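Local structure of enterochelin esterase (Salmonella enterica subsp. enterica serovar Typhimurium, 3MGA) at residues 201-206 and 280-285; 250-255 and 292-297; 258-263 and 300-305. The protein probably hydrolyses the ester bonds of the siderophore enterobactin in its ferric form, which would help release the bound iron inside the cell. One frame throughout, in Å; residues are numbered along the deposited sequence.

Interaction 1: 201-206 and 280-285; sequences ERPLAI and AGRTVV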
ATOM      1  N   GLU A 201     -17.659 -18.209  15.804  1.00 57.72           N
ATOM      2  CA  GLU A 201     -16.223 -18.413  16.025  1.00 56.88           C
ATOM      3  C   GLU A 201     -15.399 -17.680  14.963  1.00 52.78           C
ATOM      4  O   GLU A 201     -14.212 -17.428  15.156  1.00 51.50           O
ATOM      5  CB  GLU A 201     -15.883 -19.907  16.023  1.00 58.98           C
ATOM      6  CG  GLU A 201     -16.591 -20.708  17.123  1.00 64.36           C
ATOM      7  CD  GLU A 201     -16.157 -20.313  18.533  1.00 69.31           C
ATOM      8  OE1 GLU A 201     -15.041 -19.775  18.704  1.00 71.74           O
ATOM      9  OE2 GLU A 201     -16.928 -20.566  19.481  1.00 75.24           O
ATOM     10  N   ARG A 202     -16.031 -17.338  13.845  1.00 50.11           N
ATOM     11  CA  ARG A 202     -15.352 -16.615  12.765  1.00 47.15           C
ATOM     12  C   ARG A 202     -14.653 -15.370  13.266  1.00 43.86           C
ATOM     13  O   ARG A 202     -15.260 -14.564  13.964  1.00 43.25           O
ATOM     14  CB  ARG A 202     -16.349 -16.082  11.769  1.00 46.32           C
ATOM     15  CG  ARG A 202     -17.163 -17.033  10.946  1.00 49.38           C
ATOM     16  CD  ARG A 202     -18.279 -16.154  10.423  1.00 51.20           C
ATOM     17  NE  ARG A 202     -19.056 -16.678   9.325  1.00 53.52           N
ATOM     18  CZ  ARG A 202     -20.174 -16.106   8.897  1.00 54.58           C
ATOM     19  NH1 ARG A 202     -20.655 -15.030   9.509  1.00 52.72           N
ATOM     20  NH2 ARG A 202     -20.837 -16.632   7.882  1.00 60.86           N
ATOM     21  N   PRO A 203     -13.379 -15.197  12.903  1.00 41.93           N
ATOM     22  CA  PRO A 203     -12.707 -13.977  13.292  1.00 40.65           C
ATOM     23  C   PRO A 203     -13.161 -12.803  12.418  1.00 39.15           C
ATOM     24  O   PRO A 203     -13.491 -12.993  11.237  1.00 37.50           O
ATOM     25  CB  PRO A 203     -11.246 -14.281  12.982  1.00 41.51           C
ATOM     26  CG  PRO A 203     -11.299 -15.274  11.886  1.00 41.09           C
ATOM     27  CD  PRO A 203     -12.476 -16.123  12.199  1.00 41.15           C
ATOM     28  N   LEU A 204     -13.187 -11.615  13.014  1.00 38.46           N
ATOM     29  CA  LEU A 204     -13.515 -10.378  12.329  1.00 36.37           C
ATOM     30  C   LEU A 204     -12.193  -9.701  11.989  1.00 36.16           C
ATOM     31  O   LEU A 204     -11.268  -9.677  12.815  1.00 35.17           O
ATOM     32  CB  LEU A 204     -14.308  -9.435  13.235  1.00 37.02           C
ATOM     33  CG  LEU A 204     -14.483  -8.002  12.695  1.00 36.11           C
ATOM     34  CD1 LEU A 204     -15.321  -7.997  11.409  1.00 34.02           C
ATOM     35  CD2 LEU A 204     -15.128  -7.095  13.738  1.00 37.51           C
ATOM     36  N   ALA A 205     -12.118  -9.145  10.782  1.00 34.41           N
ATOM     37  CA  ALA A 205     -10.936  -8.444  10.323  1.00 33.44           C
ATOM     38  C   ALA A 205     -11.378  -7.114   9.742  1.00 33.51           C
ATOM     39  O   ALA A 205     -12.185  -7.076   8.809  1.00 34.00           O
ATOM     40  CB  ALA A 205     -10.192  -9.277   9.265  1.00 33.13           C
ATOM     41  N   ILE A 206     -10.871  -6.020  10.302  1.00 33.04           N
ATOM     42  CA  ILE A 206     -11.219  -4.701   9.806  1.00 32.71           C
ATOM     43  C   ILE A 206     -10.119  -4.136   8.919  1.00 31.92           C
ATOM     44  O   ILE A 206      -8.957  -4.042   9.323  1.00 31.01           O
ATOM     45  CB  ILE A 206     -11.480  -3.721  10.945  1.00 33.71           C
ATOM     46  CG1 ILE A 206     -12.679  -4.187  11.775  1.00 33.99           C
ATOM     47  CG2 ILE A 206     -11.748  -2.329  10.392  1.00 31.93           C
ATOM     48  CD1 ILE A 206     -13.004  -3.255  12.933  1.00 36.19           C
ATOM     49  N   ALA A 280     -10.852 -10.956  21.389  1.00 50.11           N
ATOM     50  CA  ALA A 280      -9.907  -9.964  20.868  1.00 48.39           C
ATOM     51  C   ALA A 280      -8.686 -10.615  20.194  1.00 47.15           C
ATOM     52  O   ALA A 280      -8.114 -10.056  19.268  1.00 45.22           O
ATOM     53  CB  ALA A 280      -9.460  -9.031  21.984  1.00 48.86           C
ATOM     54  N   GLY A 281      -8.306 -11.803  20.665  1.00 48.72           N
ATOM     55  CA  GLY A 281      -7.155 -12.542  20.139  1.00 47.66           C
ATOM     56  C   GLY A 281      -7.148 -12.866  18.655  1.00 45.10           C
ATOM     57  O   GLY A 281      -6.103 -13.183  18.104  1.00 43.80           O
ATOM     58  N   ARG A 282      -8.310 -12.856  18.016  1.00 44.71           N
ATOM     59  CA  ARG A 282      -8.382 -13.108  16.572  1.00 43.94           C
ATOM     60  C   ARG A 282      -9.108 -11.999  15.827  1.00 41.84           C
ATOM     61  O   ARG A 282      -9.547 -12.196  14.700  1.00 42.03           O
ATOM     62  CB  ARG A 282      -9.024 -14.455  16.252  1.00 44.85           C
ATOM     63  CG  ARG A 282     -10.388 -14.708  16.857  1.00 47.32           C
ATOM     64  CD  ARG A 282     -10.959 -15.951  16.222  1.00 49.25           C
ATOM     65  NE  ARG A 282     -12.000 -16.589  17.010  1.00 55.76           N
ATOM     66  CZ  ARG A 282     -11.825 -17.663  17.777  1.00 57.69           C
ATOM     67  NH1 ARG A 282     -10.644 -18.260  17.865  1.00 59.06           N
ATOM     68  NH2 ARG A 282     -12.854 -18.158  18.451  1.00 63.99           N
ATOM     69  N   THR A 283      -9.209 -10.834  16.461  1.00 40.60           N
ATOM     70  CA  THR A 283      -9.858  -9.691  15.880  1.00 38.58           C
ATOM     71  C   THR A 283      -8.774  -8.811  15.285  1.00 38.43           C
ATOM     72  O   THR A 283      -7.912  -8.269  16.002  1.00 39.08           O
ATOM     73  CB  THR A 283     -10.682  -8.937  16.920  1.00 39.60           C
ATOM     74  OG1 THR A 283     -11.666  -9.830  17.477  1.00 42.25           O
ATOM     75  CG2 THR A 283     -11.378  -7.750  16.291  1.00 38.14           C
ATOM     76  N   VAL A 284      -8.819  -8.664  13.965  1.00 36.09           N
ATOM     77  CA  VAL A 284      -7.821  -7.899  13.270  1.00 34.20           C
ATOM     78  C   VAL A 284      -8.237  -6.507  12.850  1.00 33.54           C
ATOM     79  O   VAL A 284      -9.379  -6.252  12.504  1.00 33.32           O
ATOM     80  CB  VAL A 284      -7.362  -8.640  11.991  1.00 34.64           C
ATOM     81  CG1 VAL A 284      -6.490  -7.715  11.092  1.00 32.41           C
ATOM     82  CG2 VAL A 284      -6.629  -9.924  12.355  1.00 32.31           C
ATOM     83  N   VAL A 285      -7.268  -5.608  12.911  1.00 32.32           N
ATOM     84  CA  VAL A 285      -7.416  -4.270  12.428  1.00 31.41           C
ATOM     85  C   VAL A 285      -6.173  -4.141  11.539  1.00 31.01           C
ATOM     86  O   VAL A 285      -5.036  -4.300  11.996  1.00 30.59           O
ATOM     87  CB  VAL A 285      -7.493  -3.238  13.540  1.00 33.53           C
ATOM     88  CG1 VAL A 285      -7.487  -1.853  12.952  1.00 34.31           C
ATOM     89  CG2 VAL A 285      -8.774  -3.467  14.380  1.00 32.73           C
TER
HETATM   90  O   HOH W   1     -13.341 -11.622  15.770  1.00 34.17           O
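Two backbone hydrogen bonds tie 201-206 to 280-285 where the segments run side by side in the same direction. Val284 N donates to Leu204 O at 2.9 Å, and the carbonyl of Val284 in turn takes the N-H of Ile206, N to O 2.7 Å. That second bond is nearly straight at the hydrogen (172°). CA-H...O contacts fill in between; the CA of Thr283, for instance, lies 3.4 Å from the same Leu204 O.

This ladder joins strands 204-207 and 284-288, parallel neighbours in the eight-stranded mixed sheet of the alpha/beta-hydrolase fold. The end of strand 284-288 and the turn after it carry a GxSxG sequence (Gly287, Ser289, Gly291), consistent with the nucleophile elbow of such esterases.

Apolar contacts follow the alternation of the strands. Ala205 CB meets Val284 CB at 4.0 Å on the face covered by helix 385-399 and Trp400, whereas Ile206 and Val285 lie side by side on the other face, against Val262 and Trp259 of helix 256-273.

Toward the start of the strands polar groups take over. A water bridges the gap, accepting from Leu204 N and donating to Thr283 OG1, a hydroxyl also bonded by Arg305. The Arg282 side chain leaves with CG between its backbone N and carbonyl carbon (chi1 54°) and then runs extended to NE, passing Pro203 with CD 3.7 Å from the proline CB. At its end NH2 makes a salt bridge to Glu201 OE1 (2.7 Å). The oxygen approaches the edge of the guanidinium, near its plane, but the carboxylate itself is turned 70° to that plane. The Glu201 chain, bent at chi2, brings the carboxylate round to meet it at the exposed end of the contact.

Interaction 2: 250-255 and 292-297; sequences QELPCN and GLSALY
Tyr297 CG stands anti to the backbone N (chi1 173°), which swings the phenol ring out from helix 290-301 and lays one face against Cys254. The cysteine, with positive phi and psi, turns its CA onto this ring: CA lies 3.6 Å from the ring centroid and only 7° off the normal, a CH-pi contact over the centre of the face. With chi1 at -57°, SG sits beside the cysteine's own N and reaches the ring obliquely, 3.4 Å from Tyr297 CD2, in a sulfur-aromatic contact. Backbone and side chain of one residue thus press on the same ring.

The sulfur also packs at 4.0 Å against Leu293 CD1, one turn earlier on the helix. The other methyl of Leu293, CD2, faces Pro253 CB at 4.2 Å, and Trp318 touches Pro253, Cys254 and Leu293 alike. Pro253 is the centre of an inverse gamma turn between helices 245-251 and 256-273.

A water joins the polar groups next to these contacts. It donates to Glu251 O (2.8 Å), accepts from Asn255 N (3.0 Å) and lies 2.9 Å from Ser294 OG, so that Glu251, Asn255 and the facing helix share one water. Ser294 OG is bonded as well to the indole NE1 of Trp259. Asn255 ND2 returns weakly to Gln250 O, while OD1 of the same amide weakly caps Asp257 N.

Asn255 is accordingly the N-cap of helix 256-273, and the contact holds the link between helices 245-251 and 256-273 against helix 290-301, which follows the presumed nucleophile elbow of the alpha/beta-hydrolase fold; Leu252 touches residues of that elbow.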
ATOM      1  N   GLN A 250      -7.956  13.378   9.178  1.00 45.24           N
ATOM      2  CA  GLN A 250      -8.506  13.797  10.473  1.00 47.22           C
ATOM      3  C   GLN A 250      -8.958  12.613  11.346  1.00 45.61           C
ATOM      4  O   GLN A 250      -8.849  12.666  12.569  1.00 46.51           O
ATOM      5  CB  GLN A 250      -9.717  14.718  10.257  1.00 48.69           C
ATOM      6  CG  GLN A 250      -9.393  16.091   9.680  1.00 53.23           C
ATOM      7  CD  GLN A 250     -10.646  16.921   9.349  1.00 57.56           C
ATOM      8  OE1 GLN A 250     -11.706  16.380   8.987  1.00 57.59           O
ATOM      9  NE2 GLN A 250     -10.514  18.239   9.449  1.00 57.53           N
ATOM     10  N   GLU A 251      -9.454  11.550  10.715  1.00 42.87           N
ATOM     11  CA  GLU A 251     -10.001  10.400  11.452  1.00 42.80           C
ATOM     12  C   GLU A 251      -9.050   9.241  11.733  1.00 41.70           C
ATOM     13  O   GLU A 251      -9.223   8.552  12.730  1.00 41.89           O
ATOM     14  CB  GLU A 251     -11.256   9.873  10.726  1.00 41.82           C
ATOM     15  CG  GLU A 251     -12.389  10.909  10.658  1.00 43.13           C
ATOM     16  CD  GLU A 251     -13.601  10.456   9.849  1.00 43.34           C
ATOM     17  OE1 GLU A 251     -13.480   9.527   9.012  1.00 36.51           O
ATOM     18  OE2 GLU A 251     -14.684  11.049  10.048  1.00 47.32           O
ATOM     19  N   LEU A 252      -8.064   9.019  10.869  1.00 40.26           N
ATOM     20  CA  LEU A 252      -7.127   7.914  11.065  1.00 39.80           C
ATOM     21  C   LEU A 252      -5.915   8.191  11.966  1.00 41.37           C
ATOM     22  O   LEU A 252      -5.497   7.300  12.711  1.00 41.66           O
ATOM     23  CB  LEU A 252      -6.643   7.355   9.716  1.00 38.32           C
ATOM     24  CG  LEU A 252      -7.677   6.651   8.827  1.00 36.91           C
ATOM     25  CD1 LEU A 252      -6.990   6.046   7.588  1.00 35.44           C
ATOM     26  CD2 LEU A 252      -8.406   5.561   9.589  1.00 32.75           C
ATOM     27  N   PRO A 253      -5.331   9.400  11.905  1.00 42.03           N
ATOM     28  CA  PRO A 253      -4.155   9.582  12.763  1.00 42.76           C
ATOM     29  C   PRO A 253      -4.448   9.796  14.247  1.00 44.62           C
ATOM     30  O   PRO A 253      -4.506  10.937  14.733  1.00 46.64           O
ATOM     31  CB  PRO A 253      -3.452  10.798  12.152  1.00 43.36           C
ATOM     32  CG  PRO A 253      -4.458  11.507  11.425  1.00 44.59           C
ATOM     33  CD  PRO A 253      -5.481  10.504  10.948  1.00 42.46           C
ATOM     34  N   CYS A 254      -4.614   8.686  14.956  1.00 44.03           N
ATOM     35  CA  CYS A 254      -4.867   8.695  16.393  1.00 45.00           C
ATOM     36  C   CYS A 254      -6.071   9.542  16.801  1.00 46.07           C
ATOM     37  O   CYS A 254      -5.966  10.417  17.652  1.00 47.46           O
ATOM     38  CB  CYS A 254      -3.611   9.151  17.148  1.00 46.73           C
ATOM     39  SG  CYS A 254      -2.144   8.138  16.812  0.82 43.24           S
ATOM     40  N   ASN A 255      -7.213   9.271  16.177  1.00 46.20           N
ATOM     41  CA  ASN A 255      -8.465   9.952  16.518  1.00 48.09           C
ATOM     42  C   ASN A 255      -9.325   8.929  17.267  1.00 47.31           C
ATOM     43  O   ASN A 255      -9.778   7.946  16.683  1.00 45.73           O
ATOM     44  CB  ASN A 255      -9.182  10.460  15.268  1.00 47.23           C
ATOM     45  CG  ASN A 255     -10.409  11.298  15.592  1.00 51.38           C
ATOM     46  OD1 ASN A 255     -10.821  11.409  16.747  1.00 56.99           O
ATOM     47  ND2 ASN A 255     -10.996  11.899  14.564  1.00 51.98           N
ATOM     48  N   GLY A 292      -2.084   2.261   9.114  1.00 35.79           N
ATOM     49  CA  GLY A 292      -1.220   1.411   9.941  1.00 36.96           C
ATOM     50  C   GLY A 292      -1.066   2.010  11.323  1.00 37.61           C
ATOM     51  O   GLY A 292      -1.088   1.300  12.336  1.00 37.90           O
ATOM     52  N   LEU A 293      -0.910   3.324  11.347  1.00 36.84           N
ATOM     53  CA  LEU A 293      -0.788   4.071  12.580  1.00 39.19           C
ATOM     54  C   LEU A 293      -2.075   3.932  13.376  1.00 38.96           C
ATOM     55  O   LEU A 293      -2.055   3.671  14.583  1.00 41.22           O
ATOM     56  CB  LEU A 293      -0.525   5.558  12.263  1.00 40.19           C
ATOM     57  CG  LEU A 293      -0.555   6.597  13.387  1.00 40.57           C
ATOM     58  CD1 LEU A 293       0.491   6.332  14.460  1.00 38.76           C
ATOM     59  CD2 LEU A 293      -0.365   7.992  12.782  1.00 44.50           C
ATOM     60  N   SER A 294      -3.194   4.090  12.686  1.00 37.62           N
ATOM     61  CA  SER A 294      -4.496   4.008  13.319  1.00 38.71           C
ATOM     62  C   SER A 294      -4.774   2.596  13.843  1.00 38.02           C
ATOM     63  O   SER A 294      -5.350   2.449  14.913  1.00 40.10           O
ATOM     64  CB  SER A 294      -5.597   4.444  12.343  1.00 38.31           C
ATOM     65  OG  SER A 294      -6.778   4.798  13.042  1.00 38.36           O
ATOM     66  N   ALA A 295      -4.362   1.565  13.105  1.00 36.96           N
ATOM     67  CA  ALA A 295      -4.602   0.174  13.545  1.00 36.91           C
ATOM     68  C   ALA A 295      -3.837  -0.156  14.828  1.00 37.72           C
ATOM     69  O   ALA A 295      -4.372  -0.800  15.711  1.00 38.59           O
ATOM     70  CB  ALA A 295      -4.261  -0.831  12.436  1.00 35.02           C
ATOM     71  N   LEU A 296      -2.582   0.280  14.925  1.00 38.79           N
ATOM     72  CA  LEU A 296      -1.792   0.036  16.127  1.00 39.95           C
ATOM     73  C   LEU A 296      -2.423   0.829  17.271  1.00 42.20           C
ATOM     74  O   LEU A 296      -2.619   0.311  18.371  1.00 44.35           O
ATOM     75  CB  LEU A 296      -0.331   0.441  15.931  1.00 39.64           C
ATOM     76  CG  LEU A 296       0.577   0.220  17.148  1.00 41.50           C
ATOM     77  CD1 LEU A 296       0.616  -1.259  17.563  1.00 38.56           C
ATOM     78  CD2 LEU A 296       1.973   0.742  16.871  1.00 38.36           C
ATOM     79  N   TYR A 297      -2.738   2.090  16.996  1.00 42.35           N
ATOM     80  CA  TYR A 297      -3.382   2.960  17.969  1.00 43.54           C
ATOM     81  C   TYR A 297      -4.621   2.274  18.541  1.00 44.10           C
ATOM     82  O   TYR A 297      -4.864   2.327  19.747  1.00 45.20           O
ATOM     83  CB  TYR A 297      -3.739   4.288  17.302  1.00 42.94           C
ATOM     84  CG  TYR A 297      -4.560   5.246  18.134  1.00 44.00           C
ATOM     85  CD1 TYR A 297      -5.950   5.250  18.046  1.00 43.72           C
ATOM     86  CD2 TYR A 297      -3.959   6.168  18.969  1.00 47.53           C
ATOM     87  CE1 TYR A 297      -6.713   6.127  18.774  1.00 45.74           C
ATOM     88  CE2 TYR A 297      -4.725   7.061  19.716  1.00 50.24           C
ATOM     89  CZ  TYR A 297      -6.102   7.030  19.610  1.00 49.42           C
ATOM     90  OH  TYR A 297      -6.878   7.901  20.337  1.00 55.11           O
TER
HETATM   91  O   HOH W   2      -8.039   6.857  14.643  1.00 51.34           O

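Interaction 3: 258-263 and 300-305; sequences FWLAVQ and LNWPTR
Trp302 makes the aromatic and apolar part of the contact, pushing its six-membered ring toward helix 256-273. Its CZ3 comes within 3.4 Å of Trp259 CB, near the root of the other tryptophan and not at the end of its indole. The two ring systems are inclined at 40° and meet obliquely, with 5.9 Å between the centroid of the Trp259 five-membered ring and that of the Trp302 six-membered ring. From the next residue of the helix, Leu260 adds CD2, 4.1 Å from Trp302 CZ2, the two side chains crossing at about a right angle.

The amide of Gln263 supplies the polar part. NE2 stands over one face of the Trp302 indole, 3.5 Å from CG, with the amide plane turned 80° to the ring; Asn301 CB lies against the opposite face, so the indole is sandwiched. The same NE2 donates to Trp259 O at 3.1 Å, from well above the carbonyl plane. Gln263 N bonds that oxygen from its other face, so Trp259 O takes two bonds; the one from NE2 helps set how the amide is turned. At the far end of the amide OE1 packs beside the aliphatic chain of Arg305, 3.8 Å from CG. The Arg305 chain then bends at chi2 and chi3, carrying its guanidinium away to Ser277 O and the start of strand 284-288.

Trp302 is the first residue to leave helical geometry after helix 290-301. The contact therefore docks the turn at the C-terminal end of that helix onto helix 256-273, neighbouring helices on one side of the alpha/beta-hydrolase sheet, close to the protein surface.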
ATOM      1  N   PHE A 258     -13.074   7.928  16.074  1.00 41.13           N
ATOM      2  CA  PHE A 258     -13.221   6.976  14.984  1.00 38.90           C
ATOM      3  C   PHE A 258     -13.398   5.562  15.536  1.00 38.40           C
ATOM      4  O   PHE A 258     -14.355   4.873  15.192  1.00 36.87           O
ATOM      5  CB  PHE A 258     -12.029   7.027  14.035  1.00 36.66           C
ATOM      6  CG  PHE A 258     -12.096   6.011  12.936  1.00 36.71           C
ATOM      7  CD1 PHE A 258     -12.887   6.228  11.819  1.00 36.22           C
ATOM      8  CD2 PHE A 258     -11.373   4.833  13.015  1.00 39.94           C
ATOM      9  CE1 PHE A 258     -12.951   5.295  10.806  1.00 35.05           C
ATOM     10  CE2 PHE A 258     -11.440   3.894  11.998  1.00 37.07           C
ATOM     11  CZ  PHE A 258     -12.229   4.131  10.893  1.00 33.94           C
ATOM     12  N   TRP A 259     -12.484   5.152  16.414  1.00 38.99           N
ATOM     13  CA  TRP A 259     -12.540   3.808  16.994  1.00 39.34           C
ATOM     14  C   TRP A 259     -13.645   3.614  18.018  1.00 40.30           C
ATOM     15  O   TRP A 259     -14.157   2.503  18.152  1.00 39.72           O
ATOM     16  CB  TRP A 259     -11.179   3.397  17.542  1.00 40.51           C
ATOM     17  CG  TRP A 259     -10.226   3.174  16.436  1.00 39.54           C
ATOM     18  CD1 TRP A 259      -9.189   3.974  16.065  1.00 38.58           C
ATOM     19  CD2 TRP A 259     -10.280   2.111  15.481  1.00 36.69           C
ATOM     20  NE1 TRP A 259      -8.564   3.448  14.965  1.00 37.80           N
ATOM     21  CE2 TRP A 259      -9.216   2.305  14.584  1.00 34.53           C
ATOM     22  CE3 TRP A 259     -11.111   0.999  15.316  1.00 34.86           C
ATOM     23  CZ2 TRP A 259      -8.953   1.424  13.538  1.00 32.63           C
ATOM     24  CZ3 TRP A 259     -10.856   0.128  14.280  1.00 33.86           C
ATOM     25  CH2 TRP A 259      -9.785   0.349  13.397  1.00 33.58           C
ATOM     26  N   LEU A 260     -14.010   4.674  18.738  1.00 41.79           N
ATOM     27  CA  LEU A 260     -15.130   4.587  19.668  1.00 44.17           C
ATOM     28  C   LEU A 260     -16.382   4.337  18.835  1.00 42.70           C
ATOM     29  O   LEU A 260     -17.160   3.446  19.135  1.00 44.23           O
ATOM     30  CB  LEU A 260     -15.298   5.867  20.487  1.00 46.23           C
ATOM     31  CG  LEU A 260     -14.308   6.138  21.617  1.00 50.65           C
ATOM     32  CD1 LEU A 260     -14.487   7.539  22.144  1.00 48.98           C
ATOM     33  CD2 LEU A 260     -14.453   5.098  22.751  1.00 49.35           C
ATOM     34  N   ALA A 261     -16.547   5.129  17.777  1.00 40.92           N
ATOM     35  CA  ALA A 261     -17.690   5.022  16.880  1.00 40.80           C
ATOM     36  C   ALA A 261     -17.809   3.643  16.235  1.00 40.40           C
ATOM     37  O   ALA A 261     -18.911   3.106  16.121  1.00 39.99           O
ATOM     38  CB  ALA A 261     -17.597   6.099  15.790  1.00 41.17           C
ATOM     39  N   VAL A 262     -16.677   3.087  15.790  1.00 38.86           N
ATOM     40  CA  VAL A 262     -16.657   1.765  15.173  1.00 37.42           C
ATOM     41  C   VAL A 262     -17.170   0.681  16.130  1.00 40.47           C
ATOM     42  O   VAL A 262     -17.915  -0.219  15.730  1.00 41.00           O
ATOM     43  CB  VAL A 262     -15.234   1.397  14.683  1.00 36.17           C
ATOM     44  CG1 VAL A 262     -15.085  -0.103  14.473  1.00 31.73           C
ATOM     45  CG2 VAL A 262     -14.878   2.187  13.417  1.00 34.01           C
ATOM     46  N   GLN A 263     -16.801   0.783  17.399  1.00 42.77           N
ATOM     47  CA  GLN A 263     -17.209  -0.218  18.386  1.00 45.37           C
ATOM     48  C   GLN A 263     -18.660  -0.076  18.868  1.00 47.42           C
ATOM     49  O   GLN A 263     -19.369  -1.078  19.004  1.00 47.27           O
ATOM     50  CB  GLN A 263     -16.273  -0.165  19.586  1.00 46.65           C
ATOM     51  CG  GLN A 263     -14.827  -0.391  19.220  1.00 47.45           C
ATOM     52  CD  GLN A 263     -13.906  -0.233  20.396  1.00 49.62           C
ATOM     53  OE1 GLN A 263     -14.035  -0.937  21.397  1.00 51.64           O
ATOM     54  NE2 GLN A 263     -12.940   0.673  20.271  1.00 50.56           N
ATOM     55  N   LEU A 300      -3.520  -0.679  20.718  1.00 46.43           N
ATOM     56  CA  LEU A 300      -2.905  -0.142  21.927  1.00 48.54           C
ATOM     57  C   LEU A 300      -3.933   0.415  22.917  1.00 49.49           C
ATOM     58  O   LEU A 300      -3.776   0.231  24.119  1.00 51.88           O
ATOM     59  CB  LEU A 300      -1.884   0.949  21.584  1.00 48.78           C
ATOM     60  CG  LEU A 300      -0.590   0.515  20.889  1.00 48.60           C
ATOM     61  CD1 LEU A 300       0.227   1.735  20.484  1.00 48.35           C
ATOM     62  CD2 LEU A 300       0.234  -0.405  21.790  1.00 45.58           C
ATOM     63  N   ASN A 301      -4.978   1.080  22.423  1.00 48.55           N
ATOM     64  CA  ASN A 301      -5.996   1.663  23.310  1.00 50.83           C
ATOM     65  C   ASN A 301      -7.173   0.746  23.669  1.00 51.79           C
ATOM     66  O   ASN A 301      -7.741   0.878  24.759  1.00 54.17           O
ATOM     67  CB  ASN A 301      -6.524   3.000  22.768  1.00 50.22           C
ATOM     68  CG  ASN A 301      -5.455   4.085  22.737  1.00 50.28           C
ATOM     69  OD1 ASN A 301      -5.425   4.965  23.604  1.00 52.05           O
ATOM     70  ND2 ASN A 301      -4.538   3.992  21.779  1.00 45.85           N
ATOM     71  N   TRP A 302      -7.534  -0.174  22.777  1.00 49.59           N
ATOM     72  CA  TRP A 302      -8.647  -1.100  23.035  1.00 50.76           C
ATOM     73  C   TRP A 302      -8.238  -2.543  22.726  1.00 51.42           C
ATOM     74  O   TRP A 302      -8.794  -3.180  21.820  1.00 49.92           O
ATOM     75  CB  TRP A 302      -9.871  -0.692  22.219  1.00 49.00           C
ATOM     76  CG  TRP A 302     -10.327   0.686  22.531  1.00 50.78           C
ATOM     77  CD1 TRP A 302     -11.134   1.067  23.566  1.00 53.48           C
ATOM     78  CD2 TRP A 302      -9.992   1.883  21.821  1.00 49.34           C
ATOM     79  NE1 TRP A 302     -11.323   2.424  23.541  1.00 54.49           N
ATOM     80  CE2 TRP A 302     -10.636   2.951  22.480  1.00 50.17           C
ATOM     81  CE3 TRP A 302      -9.213   2.155  20.692  1.00 45.69           C
ATOM     82  CZ2 TRP A 302     -10.525   4.271  22.051  1.00 49.19           C
ATOM     83  CZ3 TRP A 302      -9.101   3.461  20.264  1.00 45.73           C
ATOM     84  CH2 TRP A 302      -9.754   4.507  20.944  1.00 50.50           C
ATOM     85  N   PRO A 303      -7.264  -3.073  23.497  1.00 53.87           N
ATOM     86  CA  PRO A 303      -6.766  -4.433  23.266  1.00 54.16           C
ATOM     87  C   PRO A 303      -7.788  -5.510  23.610  1.00 55.62           C
ATOM     88  O   PRO A 303      -7.639  -6.655  23.192  1.00 56.20           O
ATOM     89  CB  PRO A 303      -5.543  -4.520  24.183  1.00 56.84           C
ATOM     90  CG  PRO A 303      -5.814  -3.543  25.279  1.00 58.43           C
ATOM     91  CD  PRO A 303      -6.662  -2.450  24.692  1.00 55.42           C
ATOM     92  N   THR A 304      -8.815  -5.132  24.363  1.00 57.86           N
ATOM     93  CA  THR A 304      -9.883  -6.044  24.755  1.00 59.54           C
ATOM     94  C   THR A 304     -10.831  -6.316  23.587  1.00 57.53           C
ATOM     95  O   THR A 304     -11.640  -7.240  23.641  1.00 58.17           O
ATOM     96  CB  THR A 304     -10.694  -5.468  25.951  1.00 62.45           C
ATOM     97  OG1 THR A 304     -11.727  -6.390  26.331  1.00 65.35           O
ATOM     98  CG2 THR A 304     -11.320  -4.123  25.586  1.00 60.33           C
ATOM     99  N   ARG A 305     -10.740  -5.488  22.546  1.00 55.94           N
ATOM    100  CA  ARG A 305     -11.564  -5.631  21.351  1.00 53.73           C
ATOM    101  C   ARG A 305     -10.712  -5.901  20.106  1.00 51.62           C
ATOM    102  O   ARG A 305     -11.118  -6.683  19.239  1.00 50.92           O
ATOM    103  CB  ARG A 305     -12.406  -4.374  21.162  1.00 53.21           C
ATOM    104  CG  ARG A 305     -13.284  -4.315  19.905  1.00 52.69           C
ATOM    105  CD  ARG A 305     -14.361  -5.403  19.806  1.00 52.00           C
ATOM    106  NE  ARG A 305     -13.845  -6.700  19.366  1.00 53.44           N
ATOM    107  CZ  ARG A 305     -14.607  -7.763  19.096  1.00 51.48           C
ATOM    108  NH1 ARG A 305     -15.930  -7.701  19.208  1.00 52.35           N
ATOM    109  NH2 ARG A 305     -14.039  -8.896  18.706  1.00 50.00           N
TER

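How the interactions relate
Interactions 1 and 2 are buried, whereas interaction 3 lies toward the surface; all three belong to the alpha/beta-hydrolase domain. Strand pairing by backbone bonds dominates interaction 1, which ends in an exposed ion pair. Interaction 2 relies on CH-pi and sulfur-aromatic contacts of one cysteine and a shared water, interaction 3 on indoles and an amide. Interaction 2 uses the body of helix 290-301, which follows strand 284-288 of interaction 1, and interaction 3 its C-terminal end and the turn after it. Val285 CG1 packs 3.4 Å from Ala295 CB, joining interactions 1 and 2. Trp259 connects all three, and Arg305 ties interaction 3 to interaction 1.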